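PDB 3S5Q: putative glycosylhydrolase from Parabacteroides distasonis, which probably has hydrolase activity, as a putative glycosyl hydrolase of the 3-keto-disaccharide hydrolase family. Local coordinates for residues 49-60 with 189-199. Numbering follows the deposited sequence. Where two conformers were deposited one is given.
Sequences ADQSIWTKVQYE and TKGYIGLQGKH. With EDO (1,2-ethanediol), chain J.
Backbone hydrogen bonds pair Ile53 with Leu195 in both directions, Leu195 N reaching Ile53 O at 2.9 Å, and Thr55 N follows by donating to Ile193 O. The reciprocal bond at this step ends on a side chain: Ile193 N donates to Thr55 OG1 over 2.9 Å. With chi1 at 60° that hydroxyl sits between its backbone N and carbonyl carbon, where it also donates to Val57 O, tying Thr55 to the residues that follow. Farther on the register has shifted by two residues, and Tyr59 and Gly191 form a second, isolated antiparallel bridge, Tyr59 N lying 2.7 Å from Gly191 O.

Strands 53-55 and 192-195 are neighbours in a five-stranded antiparallel sheet, with 31-32 beside 53-55 and 75-82 beside 192-195, in a concanavalin A-like all-beta fold. Ile53 CG2 packs against Leu195 CB on the face that meets Trp38 of strand 38-41, and Leu195 continues onto Phe206 and Ile209 of strand 204-213. The Trp54 indole lies on the other face, its CE3 3.5 Å from Gly194 CA. Nearer the second bridge, Ile193 CD1 touches Tyr59 CD2 at 3.7 Å, and both residues rest on Leu211.

Gln58 lays its CG over the centre of the Tyr192 ring, a CH-pi contact of 3.7 Å to the centroid; Lys85 makes a cation-pi contact with the same ring.

His199 ND1 donates to Asp50 OD2 over 2.6 Å, reaching the syn side but 35° out of the carboxylate plane, while a water links Asp50 OD1 to Gly197 N. At the far end Glu60 OE2 and Lys190 NZ form a long salt bridge of 3.9 Å; another water accepts from Thr189 OG1 and donates to Glu60 OE1, and the same hydroxyl accepts from a bound ethanediol.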
ATOM      1  N   ALA A  49      -7.498  14.009  -5.836  1.00 35.50           N
ATOM      2  CA  ALA A  49      -7.346  13.646  -7.246  1.00 35.68           C
ATOM      3  C   ALA A  49      -6.473  12.431  -7.327  1.00 34.21           C
ATOM      4  O   ALA A  49      -5.882  12.026  -6.319  1.00 33.56           O
ATOM      5  CB  ALA A  49      -6.716  14.790  -8.029  1.00 35.88           C
ATOM      6  N   ASP A  50      -6.349  11.889  -8.540  1.00 34.14           N
ATOM      7  CA  ASP A  50      -5.514  10.734  -8.815  1.00 33.04           C
ATOM      8  C   ASP A  50      -4.088  11.159  -9.178  1.00 32.60           C
ATOM      9  O   ASP A  50      -3.606  10.876 -10.287  1.00 31.33           O
ATOM     10  CB  ASP A  50      -6.131   9.899  -9.961  1.00 34.33           C
ATOM     11  CG  ASP A  50      -5.516   8.515 -10.092  1.00 33.92           C
ATOM     12  OD1 ASP A  50      -4.744   8.074  -9.207  1.00 36.90           O
ATOM     13  OD2 ASP A  50      -5.833   7.832 -11.092  1.00 38.17           O
ATOM     14  N   GLN A  51      -3.402  11.796  -8.218  1.00 31.40           N
ATOM     15  CA  GLN A  51      -1.955  12.025  -8.298  1.00 29.87           C
ATOM     16  C   GLN A  51      -1.340  11.532  -6.994  1.00 27.19           C
ATOM     17  O   GLN A  51      -1.976  11.642  -5.937  1.00 26.32           O
ATOM     18  CB  GLN A  51      -1.630  13.509  -8.506  1.00 31.23           C
ATOM     19  CG  GLN A  51      -2.314  14.197  -9.690  1.00 35.92           C
ATOM     20  CD  GLN A  51      -1.845  13.667 -11.048  1.00 41.00           C
ATOM     21  OE1 GLN A  51      -0.687  13.255 -11.224  1.00 41.97           O
ATOM     22  NE2 GLN A  51      -2.746  13.701 -12.027  1.00 45.82           N
ATOM     23  N   SER A  52      -0.120  10.985  -7.062  1.00 24.64           N
ATOM     24  CA  SER A  52       0.461  10.319  -5.899  0.50 23.92           C
ATOM     25  C   SER A  52       1.328  11.260  -5.064  1.00 23.64           C
ATOM     26  O   SER A  52       1.683  12.370  -5.505  1.00 23.79           O
ATOM     27  CB  SER A  52       1.274   9.095  -6.326  0.50 23.57           C
ATOM     28  OG  SER A  52       2.369   9.501  -7.109  0.50 24.81           O
ATOM     29  N   ILE A  53       1.625  10.820  -3.844  1.00 22.30           N
ATOM     30  CA  ILE A  53       2.575  11.503  -2.953  1.00 22.37           C
ATOM     31  C   ILE A  53       3.772  10.580  -2.751  1.00 22.64           C
ATOM     32  O   ILE A  53       3.604   9.374  -2.535  1.00 22.03           O
ATOM     33  CB  ILE A  53       1.952  11.984  -1.590  1.00 22.25           C
ATOM     34  CG1 ILE A  53       2.979  12.733  -0.741  1.00 23.04           C
ATOM     35  CG2 ILE A  53       1.393  10.874  -0.755  1.00 20.07           C
ATOM     36  CD1 ILE A  53       2.333  13.569   0.339  1.00 25.71           C
ATOM     37  N   TRP A  54       4.982  11.148  -2.844  1.00 23.44           N
ATOM     38  CA  TRP A  54       6.211  10.364  -2.853  1.00 22.85           C
ATOM     39  C   TRP A  54       7.217  10.842  -1.820  1.00 23.57           C
ATOM     40  O   TRP A  54       7.304  12.033  -1.512  1.00 23.47           O
ATOM     41  CB  TRP A  54       6.917  10.482  -4.204  1.00 23.46           C
ATOM     42  CG  TRP A  54       6.127  10.053  -5.358  1.00 23.09           C
ATOM     43  CD1 TRP A  54       5.471  10.854  -6.232  1.00 25.19           C
ATOM     44  CD2 TRP A  54       5.922   8.705  -5.807  1.00 24.07           C
ATOM     45  NE1 TRP A  54       4.863  10.090  -7.213  1.00 25.03           N
ATOM     46  CE2 TRP A  54       5.150   8.772  -6.990  1.00 22.59           C
ATOM     47  CE3 TRP A  54       6.361   7.443  -5.352  1.00 22.61           C
ATOM     48  CZ2 TRP A  54       4.760   7.637  -7.694  1.00 22.69           C
ATOM     49  CZ3 TRP A  54       5.981   6.309  -6.065  1.00 23.60           C
ATOM     50  CH2 TRP A  54       5.175   6.416  -7.216  1.00 22.82           C
ATOM     51  N   THR A  55       7.988   9.895  -1.315  1.00 22.92           N
ATOM     52  CA  THR A  55       9.137  10.208  -0.505  1.00 23.01           C
ATOM     53  C   THR A  55      10.169  10.872  -1.430  1.00 24.73           C
ATOM     54  O   THR A  55      10.147  10.682  -2.663  1.00 24.31           O
ATOM     55  CB  THR A  55       9.732   8.929   0.134  1.00 22.55           C
ATOM     56  OG1 THR A  55      10.131   7.997  -0.898  1.00 21.89           O
ATOM     57  CG2 THR A  55       8.731   8.276   1.125  1.00 20.78           C
ATOM     58  N   LYS A  56      11.043  11.665  -0.824  1.00 25.41           N
ATOM     59  CA  LYS A  56      12.173  12.256  -1.519  1.00 27.77           C
ATOM     60  C   LYS A  56      13.429  11.403  -1.467  1.00 27.82           C
ATOM     61  O   LYS A  56      14.395  11.687  -2.184  1.00 29.81           O
ATOM     62  CB  LYS A  56      12.470  13.630  -0.915  1.00 28.53           C
ATOM     63  CG  LYS A  56      11.536  14.705  -1.409  1.00 30.37           C
ATOM     64  CD  LYS A  56      11.814  16.022  -0.740  1.00 32.86           C
ATOM     65  CE  LYS A  56      11.250  17.178  -1.546  1.00 35.21           C
ATOM     66  NZ  LYS A  56      11.454  18.444  -0.812  1.00 38.07           N
ATOM     67  N   VAL A  57      13.435  10.389  -0.603  1.00 27.59           N
ATOM     68  CA  VAL A  57      14.575   9.473  -0.478  1.00 27.39           C
ATOM     69  C   VAL A  57      14.080   8.065  -0.815  1.00 25.87           C
ATOM     70  O   VAL A  57      12.904   7.778  -0.698  1.00 24.89           O
ATOM     71  CB  VAL A  57      15.253   9.548   0.960  1.00 28.14           C
ATOM     72  CG1 VAL A  57      15.283  10.979   1.495  1.00 29.74           C
ATOM     73  CG2 VAL A  57      14.569   8.687   1.954  1.00 26.41           C
ATOM     74  N   GLN A  58      14.988   7.199  -1.258  1.00 25.17           N
ATOM     75  CA  GLN A  58      14.653   5.834  -1.605  1.00 24.42           C
ATOM     76  C   GLN A  58      14.899   4.937  -0.412  1.00 23.47           C
ATOM     77  O   GLN A  58      15.766   5.222   0.425  1.00 23.40           O
ATOM     78  CB  GLN A  58      15.500   5.351  -2.778  1.00 24.94           C
ATOM     79  CG  GLN A  58      15.262   6.132  -4.034  1.00 26.93           C
ATOM     80  CD  GLN A  58      16.133   5.696  -5.180  1.00 29.28           C
ATOM     81  OE1 GLN A  58      16.359   4.516  -5.392  1.00 30.21           O
ATOM     82  NE2 GLN A  58      16.591   6.666  -5.963  1.00 34.89           N
ATOM     83  N   TYR A  59      14.146   3.848  -0.360  1.00 20.62           N
ATOM     84  CA  TYR A  59      14.172   2.932   0.767  1.00 20.24           C
ATOM     85  C   TYR A  59      14.285   1.489   0.287  1.00 19.05           C
ATOM     86  O   TYR A  59      13.681   1.101  -0.720  1.00 19.09           O
ATOM     87  CB  TYR A  59      12.906   3.080   1.603  1.00 19.34           C
ATOM     88  CG  TYR A  59      12.777   4.400   2.339  1.00 20.20           C
ATOM     89  CD1 TYR A  59      13.374   4.577   3.589  1.00 21.34           C
ATOM     90  CD2 TYR A  59      12.030   5.435   1.829  1.00 21.57           C
ATOM     91  CE1 TYR A  59      13.281   5.763   4.294  1.00 23.12           C
ATOM     92  CE2 TYR A  59      11.902   6.640   2.547  1.00 22.71           C
ATOM     93  CZ  TYR A  59      12.554   6.796   3.762  1.00 23.40           C
ATOM     94  OH  TYR A  59      12.432   7.958   4.465  1.00 23.04           O
ATOM     95  N   GLU A  60      15.023   0.707   1.063  1.00 19.29           N
ATOM     96  CA  GLU A  60      15.108  -0.749   0.933  1.00 19.06           C
ATOM     97  C   GLU A  60      15.139  -1.379   2.351  1.00 17.68           C
ATOM     98  O   GLU A  60      15.413  -0.697   3.334  1.00 18.46           O
ATOM     99  CB  GLU A  60      16.363  -1.151   0.153  1.00 19.58           C
ATOM    100  CG  GLU A  60      17.625  -0.686   0.791  1.00 22.16           C
ATOM    101  CD  GLU A  60      18.861  -1.071  -0.002  1.00 26.63           C
ATOM    102  OE1 GLU A  60      18.719  -1.947  -0.905  1.00 24.53           O
ATOM    103  OE2 GLU A  60      19.962  -0.530   0.336  1.00 30.49           O
ATOM    104  N   THR A 189      15.066  -3.710  -5.767  1.00 21.04           N
ATOM    105  CA  THR A 189      14.395  -3.811  -4.466  1.00 20.45           C
ATOM    106  C   THR A 189      14.738  -2.594  -3.590  1.00 21.45           C
ATOM    107  O   THR A 189      14.833  -2.692  -2.367  1.00 21.29           O
ATOM    108  CB  THR A 189      14.713  -5.153  -3.793  1.00 21.54           C
ATOM    109  OG1 THR A 189      16.136  -5.278  -3.606  1.00 18.41           O
ATOM    110  CG2 THR A 189      14.197  -6.316  -4.681  1.00 21.00           C
ATOM    111  N   LYS A 190      14.916  -1.440  -4.253  1.00 21.86           N
ATOM    112  CA  LYS A 190      15.194  -0.153  -3.615  1.00 22.30           C
ATOM    113  C   LYS A 190      14.483   0.946  -4.441  1.00 21.96           C
ATOM    114  O   LYS A 190      14.536   0.951  -5.679  1.00 20.67           O
ATOM    115  CB  LYS A 190      16.709   0.103  -3.554  1.00 24.15           C
ATOM    116  CG  LYS A 190      17.099   1.397  -2.791  1.00 27.06           C
ATOM    117  CD  LYS A 190      18.611   1.723  -2.823  1.00 31.64           C
ATOM    118  CE  LYS A 190      18.988   2.668  -1.687  1.00 34.57           C
ATOM    119  NZ  LYS A 190      20.485   2.824  -1.567  1.00 39.29           N
ATOM    120  N   GLY A 191      13.778   1.852  -3.769  1.00 20.52           N
ATOM    121  CA  GLY A 191      13.114   2.888  -4.494  1.00 20.89           C
ATOM    122  C   GLY A 191      12.364   3.846  -3.603  1.00 20.48           C
ATOM    123  O   GLY A 191      12.339   3.689  -2.398  1.00 20.94           O
ATOM    124  N   TYR A 192      11.746   4.834  -4.238  1.00 20.58           N
ATOM    125  CA  TYR A 192      10.871   5.769  -3.559  1.00 20.28           C
ATOM    126  C   TYR A 192       9.661   4.991  -3.072  1.00 19.52           C
ATOM    127  O   TYR A 192       9.282   3.962  -3.658  1.00 18.02           O
ATOM    128  CB  TYR A 192      10.426   6.903  -4.514  1.00 20.84           C
ATOM    129  CG  TYR A 192      11.596   7.676  -5.026  1.00 21.43           C
ATOM    130  CD1 TYR A 192      12.240   8.604  -4.217  1.00 21.40           C
ATOM    131  CD2 TYR A 192      12.125   7.421  -6.287  1.00 20.37           C
ATOM    132  CE1 TYR A 192      13.351   9.279  -4.681  1.00 22.33           C
ATOM    133  CE2 TYR A 192      13.213   8.108  -6.763  1.00 22.42           C
ATOM    134  CZ  TYR A 192      13.838   9.016  -5.946  1.00 25.46           C
ATOM    135  OH  TYR A 192      14.925   9.721  -6.422  1.00 28.71           O
ATOM    136  N   ILE A 193       9.044   5.514  -2.016  1.00 21.01           N
ATOM    137  CA  ILE A 193       7.771   4.995  -1.533  1.00 20.58           C
ATOM    138  C   ILE A 193       6.712   6.051  -1.852  1.00 21.54           C
ATOM    139  O   ILE A 193       6.968   7.234  -1.706  1.00 22.08           O
ATOM    140  CB  ILE A 193       7.796   4.720  -0.004  1.00 21.47           C
ATOM    141  CG1 ILE A 193       8.714   3.541   0.347  1.00 21.30           C
ATOM    142  CG2 ILE A 193       6.361   4.511   0.505  1.00 18.79           C
ATOM    143  CD1 ILE A 193       8.933   3.344   1.847  1.00 20.48           C
ATOM    144  N   GLY A 194       5.542   5.603  -2.304  1.00 20.87           N
ATOM    145  CA  GLY A 194       4.428   6.492  -2.609  1.00 21.64           C
ATOM    146  C   GLY A 194       3.103   5.960  -2.152  1.00 21.58           C
ATOM    147  O   GLY A 194       2.925   4.748  -1.972  1.00 20.89           O
ATOM    148  N   LEU A 195       2.173   6.890  -1.941  1.00 22.29           N
ATOM    149  CA  LEU A 195       0.764   6.597  -1.829  1.00 23.09           C
ATOM    150  C   LEU A 195       0.033   7.070  -3.097  1.00 24.32           C
ATOM    151  O   LEU A 195       0.129   8.240  -3.501  1.00 24.27           O
ATOM    152  CB  LEU A 195       0.185   7.301  -0.619  1.00 23.29           C
ATOM    153  CG  LEU A 195       0.943   7.116   0.668  1.00 23.10           C
ATOM    154  CD1 LEU A 195       0.248   7.952   1.722  1.00 23.71           C
ATOM    155  CD2 LEU A 195       1.051   5.587   1.053  1.00 23.62           C
ATOM    156  N   GLN A 196      -0.686   6.149  -3.735  1.00 24.93           N
ATOM    157  CA  GLN A 196      -1.497   6.502  -4.877  1.00 26.39           C
ATOM    158  C   GLN A 196      -2.570   7.466  -4.359  1.00 27.12           C
ATOM    159  O   GLN A 196      -2.953   7.390  -3.210  1.00 27.53           O
ATOM    160  CB  GLN A 196      -2.125   5.261  -5.527  1.00 26.12           C
ATOM    161  CG  GLN A 196      -2.735   5.553  -6.924  1.00 27.66           C
ATOM    162  CD  GLN A 196      -3.408   4.337  -7.615  1.00 27.90           C
ATOM    163  OE1 GLN A 196      -3.393   3.194  -7.114  1.00 24.28           O
ATOM    164  NE2 GLN A 196      -3.986   4.598  -8.788  1.00 28.98           N
ATOM    165  N   GLY A 197      -3.014   8.383  -5.193  1.00 28.61           N
ATOM    166  CA  GLY A 197      -4.151   9.229  -4.834  1.00 30.11           C
ATOM    167  C   GLY A 197      -5.483   8.507  -5.034  1.00 30.93           C
ATOM    168  O   GLY A 197      -5.581   7.275  -5.052  1.00 28.92           O
ATOM    169  N   LYS A 198      -6.503   9.323  -5.184  1.00 33.17           N
ATOM    170  CA  LYS A 198      -7.886   8.927  -5.372  1.00 34.89           C
ATOM    171  C   LYS A 198      -8.097   8.429  -6.833  1.00 36.02           C
ATOM    172  O   LYS A 198      -8.366   9.228  -7.740  1.00 36.51           O
ATOM    173  CB  LYS A 198      -8.682  10.210  -5.075  1.00 36.38           C
ATOM    174  CG  LYS A 198     -10.167  10.159  -4.879  1.00 38.64           C
ATOM    175  CD  LYS A 198     -10.687  11.620  -4.939  1.00 38.92           C
ATOM    176  CE  LYS A 198     -12.214  11.746  -4.846  1.00 41.99           C
ATOM    177  NZ  LYS A 198     -12.660  13.156  -4.588  1.00 45.25           N
ATOM    178  N   HIS A 199      -7.965   7.121  -7.059  1.00 35.84           N
ATOM    179  CA  HIS A 199      -8.130   6.525  -8.412  1.00 37.64           C
ATOM    180  C   HIS A 199      -9.617   6.248  -8.733  1.00 39.41           C
ATOM    181  O   HIS A 199      -9.976   5.959  -9.881  1.00 40.14           O
ATOM    182  CB  HIS A 199      -7.287   5.240  -8.521  1.00 36.83           C
ATOM    183  CG  HIS A 199      -7.128   4.697  -9.914  1.00 37.40           C
ATOM    184  ND1 HIS A 199      -6.413   5.349 -10.900  1.00 36.79           N
ATOM    185  CD2 HIS A 199      -7.517   3.515 -10.453  1.00 38.85           C
ATOM    186  CE1 HIS A 199      -6.409   4.611 -11.997  1.00 38.65           C
ATOM    187  NE2 HIS A 199      -7.060   3.488 -11.749  1.00 37.78           N
TER
HETATM  188  C1  EDO J 308      18.694  -8.341  -3.748  1.00 42.20           C
HETATM  189  O1  EDO J 308      18.152  -9.313  -2.864  1.00 45.80           O
HETATM  190  C2  EDO J 308      17.523  -7.878  -4.601  1.00 41.52           C
HETATM  191  O2  EDO J 308      17.853  -6.668  -5.285  1.00 41.37           O
HETATM  192  O   HOH W   1      -2.318   8.633  -7.834  1.00 32.88           O
HETATM  193  O   HOH W   2      -8.726   8.093 -12.000  1.00 42.98           O
HETATM  194  O   HOH W   3      17.433  -4.268  -1.446  1.00 32.70           O